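Local coordinates for protein DnaJ homolog subfamily C member 3 (PDB 3IEG) that acts in the unfolded protein response as a co-chaperone that binds misfolded proteins and stimulates the HSC70 ATPase, here represented by its TPR domain, at residues L159-F164 with S175-A180; S125-A130 with T141-I146; K284-V289 with Y316-M321; D328-Q333 with E344-A349. All coordinates share one frame; numbering follows the deposited sequence.

Contact 1: L159-F164 with S175-A180; sequences LRAECF and SDLKAA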
loop_
_atom_site.group_PDB
_atom_site.type_symbol
_atom_site.label_atom_id
_atom_site.label_comp_id
_atom_site.label_asym_id
_atom_site.label_seq_id
_atom_site.Cartn_x
_atom_site.Cartn_y
_atom_site.Cartn_z
ATOM N N LEU A 159 -10.845 1.723 -6.734
ATOM C CA LEU A 159 -11.568 2.957 -7.006
ATOM C C LEU A 159 -11.431 3.971 -5.873
ATOM O O LEU A 159 -11.267 5.161 -6.128
ATOM C CB LEU A 159 -13.045 2.693 -7.293
ATOM C CG LEU A 159 -13.890 3.940 -7.636
ATOM C CD1 LEU A 159 -13.595 4.440 -9.041
ATOM C CD2 LEU A 159 -15.365 3.654 -7.489
ATOM N N ARG A 160 -11.487 3.503 -4.633
ATOM C CA ARG A 160 -11.230 4.361 -3.483
ATOM C C ARG A 160 -9.798 4.896 -3.513
ATOM O O ARG A 160 -9.551 6.038 -3.131
ATOM C CB ARG A 160 -11.480 3.615 -2.170
ATOM C CG ARG A 160 -11.612 4.527 -0.960
ATOM C CD ARG A 160 -10.898 3.942 0.233
ATOM N NE ARG A 160 -11.798 3.413 1.243
ATOM C CZ ARG A 160 -11.515 2.403 2.059
ATOM N NH1 ARG A 160 -10.360 1.758 1.982
ATOM N NH2 ARG A 160 -12.420 2.016 2.944
ATOM N N ALA A 161 -8.861 4.070 -3.971
ATOM C CA ALA A 161 -7.482 4.497 -4.105
ATOM C C ALA A 161 -7.371 5.655 -5.104
ATOM O O ALA A 161 -6.708 6.658 -4.824
ATOM C CB ALA A 161 -6.592 3.328 -4.508
ATOM N N GLU A 162 -8.047 5.526 -6.248
ATOM C CA GLU A 162 -8.130 6.603 -7.222
ATOM C C GLU A 162 -8.607 7.872 -6.539
ATOM O O GLU A 162 -8.094 8.958 -6.811
ATOM C CB GLU A 162 -9.120 6.267 -8.330
ATOM C CG GLU A 162 -8.560 5.671 -9.605
ATOM C CD GLU A 162 -7.240 6.290 -10.034
ATOM O OE1 GLU A 162 -7.198 7.462 -10.497
ATOM O OE2 GLU A 162 -6.234 5.574 -9.908
ATOM N N CYS A 163 -9.594 7.747 -5.655
ATOM C CA CYS A 163 -10.114 8.934 -4.981
ATOM C C CYS A 163 -9.008 9.580 -4.182
ATOM O O CYS A 163 -8.835 10.793 -4.205
ATOM C CB CYS A 163 -11.280 8.587 -4.061
ATOM S SG CYS A 163 -12.755 8.192 -4.941
ATOM N N PHE A 164 -8.247 8.745 -3.492
ATOM C CA PHE A 164 -7.218 9.228 -2.617
ATOM C C PHE A 164 -6.111 9.903 -3.400
ATOM O O PHE A 164 -5.627 10.949 -2.967
ATOM C CB PHE A 164 -6.672 8.107 -1.727
ATOM C CG PHE A 164 -7.549 7.787 -0.545
ATOM C CD1 PHE A 164 -7.789 6.463 -0.177
ATOM C CD2 PHE A 164 -8.139 8.812 0.210
ATOM C CE1 PHE A 164 -8.607 6.168 0.923
ATOM C CE2 PHE A 164 -8.951 8.520 1.301
ATOM C CZ PHE A 164 -9.191 7.200 1.656
ATOM N N SER A 175 -1.813 2.313 0.194
ATOM C CA SER A 175 -2.310 1.351 1.162
ATOM C C SER A 175 -3.511 0.565 0.641
ATOM O O SER A 175 -3.583 -0.651 0.800
ATOM C CB SER A 175 -2.660 2.063 2.461
ATOM O OG SER A 175 -3.501 1.247 3.236
ATOM N N ASP A 176 -4.445 1.267 0.011
ATOM C CA ASP A 176 -5.594 0.618 -0.602
ATOM C C ASP A 176 -5.200 -0.285 -1.749
ATOM O O ASP A 176 -5.779 -1.351 -1.920
ATOM C CB ASP A 176 -6.591 1.652 -1.100
ATOM C CG ASP A 176 -7.628 2.021 -0.052
ATOM O OD1 ASP A 176 -7.729 1.338 1.003
ATOM O OD2 ASP A 176 -8.348 3.010 -0.300
ATOM N N LEU A 177 -4.210 0.141 -2.529
ATOM C CA LEU A 177 -3.716 -0.659 -3.642
ATOM C C LEU A 177 -2.973 -1.899 -3.172
ATOM O O LEU A 177 -3.066 -2.949 -3.805
ATOM C CB LEU A 177 -2.848 0.176 -4.570
ATOM C CG LEU A 177 -3.595 1.258 -5.344
ATOM C CD1 LEU A 177 -2.599 2.301 -5.823
ATOM C CD2 LEU A 177 -4.386 0.680 -6.496
ATOM N N LYS A 178 -2.256 -1.783 -2.059
ATOM C CA LYS A 178 -1.584 -2.933 -1.473
ATOM C C LYS A 178 -2.615 -3.933 -0.979
ATOM O O LYS A 178 -2.514 -5.127 -1.281
ATOM C CB LYS A 178 -0.640 -2.531 -0.338
ATOM C CG LYS A 178 0.699 -1.992 -0.791
ATOM C CD LYS A 178 1.644 -1.831 0.402
ATOM C CE LYS A 178 3.066 -1.506 -0.037
ATOM N NZ LYS A 178 3.616 -2.542 -0.970
ATOM N N ALA A 179 -3.617 -3.448 -0.244
ATOM C CA ALA A 179 -4.706 -4.314 0.214
ATOM C C ALA A 179 -5.358 -5.032 -0.971
ATOM O O ALA A 179 -5.511 -6.249 -0.947
ATOM C CB ALA A 179 -5.725 -3.532 1.008
ATOM N N ALA A 180 -5.683 -4.276 -2.018
ATOM C CA ALA A 180 -6.296 -4.804 -3.236
ATOM C C ALA A 180 -5.473 -5.888 -3.915
ATOM O O ALA A 180 -6.033 -6.810 -4.515
ATOM C CB ALA A 180 -6.558 -3.676 -4.226
#
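Asp176 meets three residues of the facing helix: Arg160, Ala161 and Phe164. The close part lies at Ala161, which is buried. Its CB sits 3.8 Å from CB of Asp176 and 3.7 Å from CG of Leu177, so the two backbones come near each other here. The CA atoms of Ala161 and Asp176 are 5.6 Å apart. The segments 159-164 and 175-180 belong to the two helices of TPR 5, which run nearly antiparallel. This is the helix-turn-helix hairpin of a tetratricopeptide repeat, with an alanine at the closest approach. Beside the alanine the contact is looser, made by the partly exposed Arg160 and Phe164. The carboxylate of Asp176 turns to the arginine. NH1 of Arg160 and OD1 of Asp176 form a salt bridge of 2.8 Å, but the hydrogen bond is bent, at 130°, and weak. The arginine chain leaves with CG anti to its backbone nitrogen (chi1 -164°), then bends at chi2 and chi3. This brings the guanidinium edge to the carboxylate, the two planes 20° apart. NH2 of Arg160 turns to helix 136-149. The ring of Phe164 adds a thin contact, its edge toward OD2 of Asp176, an atom whose place is less sure.

Contact 2: S125-A130 with T141-I146; sequences SQALDA and TFLDKI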
loop_
_atom_site.group_PDB
_atom_site.type_symbol
_atom_site.label_atom_id
_atom_site.label_comp_id
_atom_site.label_asym_id
_atom_site.label_seq_id
_atom_site.Cartn_x
_atom_site.Cartn_y
_atom_site.Cartn_z
ATOM N N SER A 125 -24.081 2.510 -6.744
ATOM C CA SER A 125 -24.529 3.561 -7.672
ATOM C C SER A 125 -24.090 4.949 -7.212
ATOM O O SER A 125 -23.513 5.697 -7.987
ATOM C CB SER A 125 -26.046 3.530 -7.842
ATOM O OG SER A 125 -26.427 2.383 -8.565
ATOM N N GLN A 126 -24.349 5.270 -5.945
ATOM C CA GLN A 126 -23.942 6.531 -5.353
ATOM C C GLN A 126 -22.423 6.757 -5.381
ATOM O O GLN A 126 -21.961 7.884 -5.583
ATOM C CB GLN A 126 -24.453 6.608 -3.929
ATOM C CG GLN A 126 -25.976 6.590 -3.831
ATOM C CD GLN A 126 -26.460 6.767 -2.409
ATOM O OE1 GLN A 126 -26.114 5.986 -1.518
ATOM N NE2 GLN A 126 -27.252 7.805 -2.181
ATOM N N ALA A 127 -21.656 5.687 -5.174
ATOM C CA ALA A 127 -20.205 5.742 -5.212
ATOM C C ALA A 127 -19.709 5.988 -6.633
ATOM O O ALA A 127 -18.914 6.894 -6.851
ATOM C CB ALA A 127 -19.602 4.455 -4.646
ATOM N N LEU A 128 -20.171 5.180 -7.588
ATOM C CA LEU A 128 -19.787 5.326 -8.987
ATOM C C LEU A 128 -20.258 6.654 -9.547
ATOM O O LEU A 128 -19.546 7.286 -10.330
ATOM C CB LEU A 128 -20.363 4.208 -9.844
ATOM C CG LEU A 128 -19.931 2.784 -9.542
ATOM C CD1 LEU A 128 -20.466 1.840 -10.613
ATOM C CD2 LEU A 128 -18.430 2.698 -9.439
ATOM N N ASP A 129 -21.459 7.068 -9.145
ATOM C CA ASP A 129 -22.021 8.340 -9.586
ATOM C C ASP A 129 -21.184 9.512 -9.106
ATOM O O ASP A 129 -20.888 10.405 -9.889
ATOM C CB ASP A 129 -23.483 8.502 -9.147
ATOM C CG ASP A 129 -24.022 9.908 -9.416
ATOM O OD1 ASP A 129 -24.599 10.124 -10.512
ATOM O OD2 ASP A 129 -23.848 10.808 -8.552
ATOM N N ALA A 130 -20.802 9.504 -7.830
ATOM C CA ALA A 130 -20.020 10.598 -7.255
ATOM C C ALA A 130 -18.642 10.685 -7.912
ATOM O O ALA A 130 -18.146 11.774 -8.183
ATOM C CB ALA A 130 -19.898 10.444 -5.747
ATOM N N THR A 141 -16.790 8.403 0.987
ATOM C CA THR A 141 -17.811 8.179 2.011
ATOM C C THR A 141 -18.593 6.914 1.699
ATOM O O THR A 141 -18.704 6.025 2.538
ATOM C CB THR A 141 -18.760 9.385 2.124
ATOM O OG1 THR A 141 -18.028 10.505 2.631
ATOM C CG2 THR A 141 -19.931 9.088 3.067
ATOM N N PHE A 142 -19.094 6.831 0.473
ATOM C CA PHE A 142 -19.875 5.690 0.040
ATOM C C PHE A 142 -19.021 4.436 -0.013
ATOM O O PHE A 142 -19.454 3.372 0.414
ATOM C CB PHE A 142 -20.521 5.954 -1.315
ATOM C CG PHE A 142 -21.472 7.114 -1.327
ATOM C CD1 PHE A 142 -21.266 8.184 -2.186
ATOM C CD2 PHE A 142 -22.592 7.133 -0.504
ATOM C CE1 PHE A 142 -22.159 9.265 -2.218
ATOM C CE2 PHE A 142 -23.488 8.210 -0.534
ATOM C CZ PHE A 142 -23.268 9.270 -1.390
ATOM N N LEU A 143 -17.798 4.556 -0.515
ATOM C CA LEU A 143 -16.928 3.388 -0.623
ATOM C C LEU A 143 -16.542 2.874 0.750
ATOM O O LEU A 143 -16.456 1.674 0.957
ATOM C CB LEU A 143 -15.699 3.675 -1.486
ATOM C CG LEU A 143 -15.953 3.919 -2.979
ATOM C CD1 LEU A 143 -14.808 4.721 -3.565
ATOM C CD2 LEU A 143 -16.160 2.638 -3.769
ATOM N N ASP A 144 -16.340 3.783 1.695
ATOM C CA ASP A 144 -16.071 3.388 3.074
ATOM C C ASP A 144 -17.148 2.434 3.575
ATOM O O ASP A 144 -16.836 1.368 4.098
ATOM C CB ASP A 144 -15.991 4.609 3.990
ATOM C CG ASP A 144 -14.659 5.333 3.899
ATOM O OD1 ASP A 144 -13.639 4.725 3.484
ATOM O OD2 ASP A 144 -14.637 6.529 4.261
ATOM N N LYS A 145 -18.411 2.830 3.405
ATOM C CA LYS A 145 -19.553 2.008 3.787
ATOM C C LYS A 145 -19.577 0.674 3.047
ATOM O O LYS A 145 -19.673 -0.377 3.674
ATOM C CB LYS A 145 -20.880 2.756 3.580
ATOM C CG LYS A 145 -21.643 3.104 4.872
ATOM C CD LYS A 145 -21.351 4.536 5.349
ATOM C CE LYS A 145 -22.414 5.531 4.847
ATOM N NZ LYS A 145 -22.155 6.921 5.343
ATOM N N ILE A 146 -19.485 0.709 1.724
ATOM C CA ILE A 146 -19.497 -0.525 0.957
ATOM C C ILE A 146 -18.385 -1.469 1.429
ATOM O O ILE A 146 -18.648 -2.635 1.737
ATOM C CB ILE A 146 -19.412 -0.273 -0.558
ATOM C CG1 ILE A 146 -20.531 0.665 -0.991
ATOM C CG2 ILE A 146 -19.552 -1.571 -1.336
ATOM C CD1 ILE A 146 -20.254 1.407 -2.277
#
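The helix pair of TPR 4 is held here by Phe142, which lies against Gln126 and Ala127. The aromatic ring carries most of the contact. CB of Gln126 stands over its face, 3.7 Å from the ring centroid and only 3° off the normal, a CH-pi contact. The rest of the glutamine, extended beyond CG, runs out past the CE2 rim of the ring, and its OE1 lies 3.6 Å from CE2 of Phe142. The amide plane is tilted 34° from the ring. CG of Phe142 is anti to the carbonyl carbon, which carries the ring to the Gln126 backbone. There its CD1 also comes 3.5 Å from the backbone O of Gln126, and CB of Ala130 is near the ring edge. Ala127 fills the middle. Its CB touches CB of Phe142 at 3.8 Å, CD1 of Ile146 at 3.9 Å and CD2 of Leu143 at 4.0 Å. No hydrogen bond joins the two segments; the contact between them is packing. Leu143 and Ile146 also pack on helix 154-166, the next in the chain. The axes run antiparallel at 148°, 8.7 Å apart. An alanine on one helix set against large apolar side chains of its partner is characteristic of the antiparallel hairpin in a tetratricopeptide repeat.

Contact 3: K284-V289 with Y316-M321; sequences KDEKPV and YLIEEM
Pro288 and Ile318 cross at about a right angle, CG of the proline ring 4.0 Å from CG2 of the isoleucine. Glu319 also crosses the proline at about a right angle. Its chain is bent at chi2 (-66°), and this folds the carboxylate back against the CB-CG edge of the ring. CG of Glu319 then lies 3.7 Å from CB of Pro288, and OE1 of Glu319 is 3.5 Å from CG of Pro288. The other branch of Ile318 works on Glu286: its CD1 meets CG of Glu286 at 3.7 Å. CG1 of Ile318 stands beside the backbone nitrogen (chi1 -56°) and carries CD1 to Glu286, while CG2 faces Pro288. The Glu286 chain is extended and crosses the isoleucine, touching it through its methylene groups. No hydrogen bond spans the two segments, and the touching residues are largely exposed. Each segment is a turn that ends one helix and starts the next. Glu286 and Glu320 both have positive phi and close Schellman motifs. Lys287 and Met321, a selenomethionine, occupy the N-cap positions that follow. The turn of TPR 8 thus packs on the turn of TPR 9, an arrangement of neighbouring hairpin turns that fits the stacked repeats of a TPR array.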
loop_
_atom_site.group_PDB
_atom_site.type_symbol
_atom_site.label_atom_id
_atom_site.label_comp_id
_atom_site.label_asym_id
_atom_site.label_seq_id
_atom_site.Cartn_x
_atom_site.Cartn_y
_atom_site.Cartn_z
ATOM N N LYS A 284 30.487 21.070 4.232
ATOM C CA LYS A 284 31.528 20.148 4.685
ATOM C C LYS A 284 32.846 20.278 3.910
ATOM O O LYS A 284 33.910 19.921 4.417
ATOM C CB LYS A 284 31.027 18.700 4.626
ATOM C CG LYS A 284 29.977 18.331 5.659
ATOM C CD LYS A 284 30.533 18.305 7.093
ATOM C CE LYS A 284 29.467 17.797 8.081
ATOM N NZ LYS A 284 29.541 18.436 9.437
ATOM N N ASP A 285 32.768 20.778 2.683
ATOM C CA ASP A 285 33.954 21.034 1.871
ATOM C C ASP A 285 34.551 22.391 2.256
ATOM O O ASP A 285 35.423 22.923 1.567
ATOM C CB ASP A 285 33.583 21.016 0.384
ATOM C CG ASP A 285 34.765 20.703 -0.519
ATOM O OD1 ASP A 285 35.712 20.015 -0.065
ATOM O OD2 ASP A 285 34.737 21.140 -1.695
ATOM N N GLU A 286 34.069 22.932 3.377
ATOM C CA GLU A 286 34.424 24.264 3.854
ATOM C C GLU A 286 34.498 25.304 2.736
ATOM O O GLU A 286 35.541 25.922 2.518
ATOM C CB GLU A 286 35.716 24.222 4.662
ATOM C CG GLU A 286 35.566 23.505 5.991
ATOM C CD GLU A 286 36.881 23.375 6.749
ATOM O OE1 GLU A 286 37.962 23.514 6.127
ATOM O OE2 GLU A 286 36.824 23.117 7.972
ATOM N N LYS A 287 33.380 25.475 2.030
ATOM C CA LYS A 287 33.237 26.512 1.013
ATOM C C LYS A 287 32.038 27.416 1.344
ATOM O O LYS A 287 30.988 27.338 0.711
ATOM C CB LYS A 287 33.166 25.885 -0.385
ATOM C CG LYS A 287 34.534 25.386 -0.840
ATOM C CD LYS A 287 34.519 24.632 -2.161
ATOM C CE LYS A 287 35.965 24.411 -2.646
ATOM N NZ LYS A 287 36.113 23.303 -3.639
ATOM N N PRO A 288 32.212 28.294 2.346
ATOM C CA PRO A 288 31.129 28.990 3.039
ATOM C C PRO A 288 30.235 29.885 2.190
ATOM O O PRO A 288 29.029 29.871 2.390
ATOM C CB PRO A 288 31.865 29.825 4.085
ATOM C CG PRO A 288 33.243 29.974 3.556
ATOM C CD PRO A 288 33.530 28.682 2.876
ATOM N N VAL A 289 30.805 30.657 1.265
ATOM C CA VAL A 289 30.007 31.578 0.439
ATOM C C VAL A 289 28.902 30.833 -0.303
ATOM O O VAL A 289 27.735 31.213 -0.219
ATOM C CB VAL A 289 30.870 32.395 -0.577
ATOM C CG1 VAL A 289 29.992 33.347 -1.402
ATOM C CG2 VAL A 289 31.974 33.180 0.142
ATOM N N TYR A 316 28.446 29.653 8.580
ATOM C CA TYR A 316 28.533 30.982 9.204
ATOM C C TYR A 316 29.760 31.140 10.096
ATOM O O TYR A 316 30.346 32.219 10.163
ATOM C CB TYR A 316 27.278 31.302 10.012
ATOM C CG TYR A 316 26.131 31.822 9.187
ATOM C CD1 TYR A 316 24.814 31.472 9.493
ATOM C CD2 TYR A 316 26.352 32.664 8.093
ATOM C CE1 TYR A 316 23.755 31.945 8.742
ATOM C CE2 TYR A 316 25.289 33.140 7.328
ATOM C CZ TYR A 316 24.000 32.774 7.664
ATOM O OH TYR A 316 22.948 33.241 6.916
ATOM N N LEU A 317 30.127 30.053 10.772
ATOM C CA LEU A 317 31.275 30.015 11.672
ATOM C C LEU A 317 32.621 30.196 10.960
ATOM O O LEU A 317 33.522 30.850 11.493
ATOM C CB LEU A 317 31.285 28.704 12.473
ATOM C CG LEU A 317 30.181 28.452 13.503
ATOM C CD1 LEU A 317 30.270 27.024 14.032
ATOM C CD2 LEU A 317 30.263 29.451 14.647
ATOM N N ILE A 318 32.771 29.603 9.776
ATOM C CA ILE A 318 33.970 29.848 8.978
ATOM C C ILE A 318 34.020 31.343 8.680
ATOM O O ILE A 318 35.047 31.988 8.866
ATOM C CB ILE A 318 34.019 28.980 7.692
ATOM C CG1 ILE A 318 33.900 27.494 8.065
ATOM C CG2 ILE A 318 35.315 29.245 6.901
ATOM C CD1 ILE A 318 33.641 26.542 6.894
ATOM N N GLU A 319 32.880 31.896 8.286
ATOM C CA GLU A 319 32.741 33.327 8.032
ATOM C C GLU A 319 32.766 34.193 9.293
ATOM O O GLU A 319 32.554 35.406 9.217
ATOM C CB GLU A 319 31.444 33.594 7.278
ATOM C CG GLU A 319 31.383 32.993 5.906
ATOM C CD GLU A 319 32.373 33.620 4.963
ATOM O OE1 GLU A 319 33.539 33.164 4.939
ATOM O OE2 GLU A 319 31.978 34.561 4.239
ATOM N N GLU A 320 33.010 33.576 10.445
ATOM C CA GLU A 320 33.089 34.293 11.726
ATOM C C GLU A 320 31.830 35.090 12.070
ATOM O O GLU A 320 31.853 35.968 12.930
ATOM C CB GLU A 320 34.361 35.163 11.809
ATOM C CG GLU A 320 35.592 34.379 12.296
ATOM C CD GLU A 320 36.934 35.007 11.920
ATOM O OE1 GLU A 320 36.968 36.158 11.424
ATOM O OE2 GLU A 320 37.968 34.331 12.126
HETATM N N MSE A 321 30.733 34.763 11.397
HETATM C CA MSE A 321 29.443 35.378 11.660
HETATM C C MSE A 321 28.725 34.583 12.733
HETATM O O MSE A 321 27.773 33.861 12.463
HETATM C CB MSE A 321 28.622 35.432 10.379
HETATM C CG MSE A 321 29.341 36.126 9.242
HETATM SE SE MSE A 321 28.382 35.911 7.563
HETATM C CE MSE A 321 29.501 37.016 6.358
#

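Contact 4: D328-Q333 with E344-A349; sequences DYEAAQ and EGLEKA
Tyr329 and Leu346 meet through side chains with different first torsions. The tyrosine has chi1 -86° and carries its ring across to the backbone of the other helix. The leucine has CG anti to its backbone nitrogen (chi1 171°), which sends CD1 back toward Tyr329 and Glu330. The ring of Tyr329 lies flat over the Gly345-Leu346 peptide. The backbone N of Leu346 stands over the ring centre, 3.7 Å above its plane. The C atom of Gly345 lies over the same face, nearer the rim, 3.6 Å from CE1 of Tyr329. CA of Gly345 adds an off-centre CH-pi contact, 4.2 Å from the ring centroid. Gly345 has no side chain, and this lets the ring and its hydroxyl sit directly on the backbone: OH of Tyr329 is 3.7 Å from CA of Gly345. At the root of the tyrosine, its CB touches CB of Leu346 at 3.9 Å. CD1 of Leu346 also meets CG of Glu330 at 3.8 Å, the two side chains crossing at about a right angle. OE1 of Gln333 lies farther off, 4.3 Å from CD1 of Leu346. No hydrogen bond crosses between the segments. The helices run antiparallel at 157°, with axes 9.7 Å apart. Helix 322-333 is the second helix of TPR 9, and helix 340-357 falls in a region thought to be a flexible linker, although it is helical here. Helix 306-318 adjoins the contact: Ala313 touches Tyr329 and Leu317 touches Ala349.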
loop_
_atom_site.group_PDB
_atom_site.type_symbol
_atom_site.label_atom_id
_atom_site.label_comp_id
_atom_site.label_asym_id
_atom_site.label_seq_id
_atom_site.Cartn_x
_atom_site.Cartn_y
_atom_site.Cartn_z
ATOM N N ASP A 328 20.703 30.233 13.759
ATOM C CA ASP A 328 20.324 29.057 12.973
ATOM C C ASP A 328 20.280 27.763 13.798
ATOM O O ASP A 328 19.412 26.927 13.565
ATOM C CB ASP A 328 21.214 28.899 11.727
ATOM C CG ASP A 328 20.644 29.604 10.489
ATOM O OD1 ASP A 328 19.504 30.114 10.532
ATOM O OD2 ASP A 328 21.337 29.639 9.455
ATOM N N TYR A 329 21.193 27.599 14.758
ATOM C CA TYR A 329 21.149 26.436 15.665
ATOM C C TYR A 329 19.907 26.473 16.561
ATOM O O TYR A 329 19.262 25.448 16.777
ATOM C CB TYR A 329 22.420 26.308 16.528
ATOM C CG TYR A 329 23.573 25.553 15.886
ATOM C CD1 TYR A 329 24.795 26.179 15.655
ATOM C CD2 TYR A 329 23.449 24.212 15.520
ATOM C CE1 TYR A 329 25.863 25.493 15.067
ATOM C CE2 TYR A 329 24.514 23.518 14.925
ATOM C CZ TYR A 329 25.715 24.166 14.703
ATOM O OH TYR A 329 26.770 23.504 14.121
ATOM N N GLU A 330 19.578 27.658 17.067
ATOM C CA GLU A 330 18.392 27.853 17.899
ATOM C C GLU A 330 17.089 27.495 17.182
ATOM O O GLU A 330 16.190 26.902 17.783
ATOM C CB GLU A 330 18.343 29.287 18.440
ATOM C CG GLU A 330 19.148 29.477 19.727
ATOM C CD GLU A 330 19.593 30.913 19.964
ATOM O OE1 GLU A 330 19.181 31.816 19.200
ATOM O OE2 GLU A 330 20.360 31.139 20.927
ATOM N N ALA A 331 16.997 27.853 15.904
ATOM C CA ALA A 331 15.851 27.497 15.070
ATOM C C ALA A 331 15.741 25.979 14.886
ATOM O O ALA A 331 14.642 25.420 14.923
ATOM C CB ALA A 331 15.932 28.206 13.716
ATOM N N ALA A 332 16.885 25.322 14.698
ATOM C CA ALA A 332 16.928 23.877 14.546
ATOM C C ALA A 332 16.569 23.188 15.854
ATOM O O ALA A 332 15.819 22.211 15.853
ATOM C CB ALA A 332 18.295 23.434 14.068
ATOM N N GLN A 333 17.092 23.713 16.962
ATOM C CA GLN A 333 16.886 23.128 18.290
ATOM C C GLN A 333 15.434 23.247 18.740
ATOM O O GLN A 333 14.951 22.425 19.520
ATOM C CB GLN A 333 17.801 23.794 19.321
ATOM C CG GLN A 333 17.971 23.004 20.624
ATOM C CD GLN A 333 18.754 23.762 21.699
ATOM O OE1 GLN A 333 18.611 24.979 21.861
ATOM N NE2 GLN A 333 19.575 23.035 22.446
ATOM N N GLU A 344 25.682 20.326 20.751
ATOM C CA GLU A 344 27.146 20.368 20.650
ATOM C C GLU A 344 27.630 21.566 19.820
ATOM O O GLU A 344 28.554 22.283 20.224
ATOM C CB GLU A 344 27.702 19.053 20.071
ATOM C CG GLU A 344 27.926 17.918 21.098
ATOM C CD GLU A 344 28.547 16.656 20.478
ATOM O OE1 GLU A 344 27.946 16.095 19.530
ATOM O OE2 GLU A 344 29.630 16.223 20.944
ATOM N N GLY A 345 26.981 21.774 18.675
ATOM C CA GLY A 345 27.335 22.835 17.742
ATOM C C GLY A 345 26.980 24.205 18.268
ATOM O O GLY A 345 27.773 25.135 18.153
ATOM N N LEU A 346 25.789 24.331 18.848
ATOM C CA LEU A 346 25.358 25.591 19.440
ATOM C C LEU A 346 26.338 26.019 20.523
ATOM O O LEU A 346 26.790 27.162 20.545
ATOM C CB LEU A 346 23.928 25.491 19.982
ATOM C CG LEU A 346 23.410 26.669 20.825
ATOM C CD1 LEU A 346 22.035 27.128 20.377
ATOM C CD2 LEU A 346 23.409 26.334 22.320
ATOM N N GLU A 347 26.681 25.085 21.401
ATOM C CA GLU A 347 27.621 25.352 22.478
ATOM C C GLU A 347 29.035 25.600 21.947
ATOM O O GLU A 347 29.814 26.326 22.568
ATOM C CB GLU A 347 27.577 24.235 23.531
ATOM C CG GLU A 347 26.257 24.225 24.327
ATOM C CD GLU A 347 26.059 22.995 25.214
ATOM O OE1 GLU A 347 27.044 22.289 25.529
ATOM O OE2 GLU A 347 24.901 22.740 25.609
ATOM N N LYS A 348 29.354 25.020 20.791
ATOM C CA LYS A 348 30.626 25.300 20.126
ATOM C C LYS A 348 30.642 26.722 19.563
ATOM O O LYS A 348 31.587 27.476 19.795
ATOM C CB LYS A 348 30.917 24.291 19.017
ATOM C CG LYS A 348 32.349 24.346 18.543
ATOM C CD LYS A 348 32.523 23.750 17.176
ATOM C CE LYS A 348 33.914 24.075 16.655
ATOM N NZ LYS A 348 34.273 23.314 15.421
ATOM N N ALA A 349 29.587 27.075 18.832
ATOM C CA ALA A 349 29.428 28.409 18.259
ATOM C C ALA A 349 29.553 29.490 19.328
ATOM O O ALA A 349 30.095 30.561 19.074
ATOM C CB ALA A 349 28.086 28.520 17.543
#

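Overall arrangement
The four contacts follow one another along the chain and form two groups. Contacts 1 and 2 are the hairpins of TPR 5 and TPR 4, with centres 14 Å apart. They touch directly: Arg160 NH2 and Asp144 OD1 make a salt bridge of 3.0 Å, and Leu159 packs on Leu128 and Leu143. Contacts 3 and 4 lie farther along, centres 15 Å apart, joined where Leu317 CD2 meets Ala349 CB at 3.7 Å. Between the groups, contacts 1 and 4 have nearest atoms about 30 Å apart, and contacts 2 and 3 have centres 58 Å apart. The groove that binds misfolded proteins lies in the first two repeats, so none of the four contacts forms part of it.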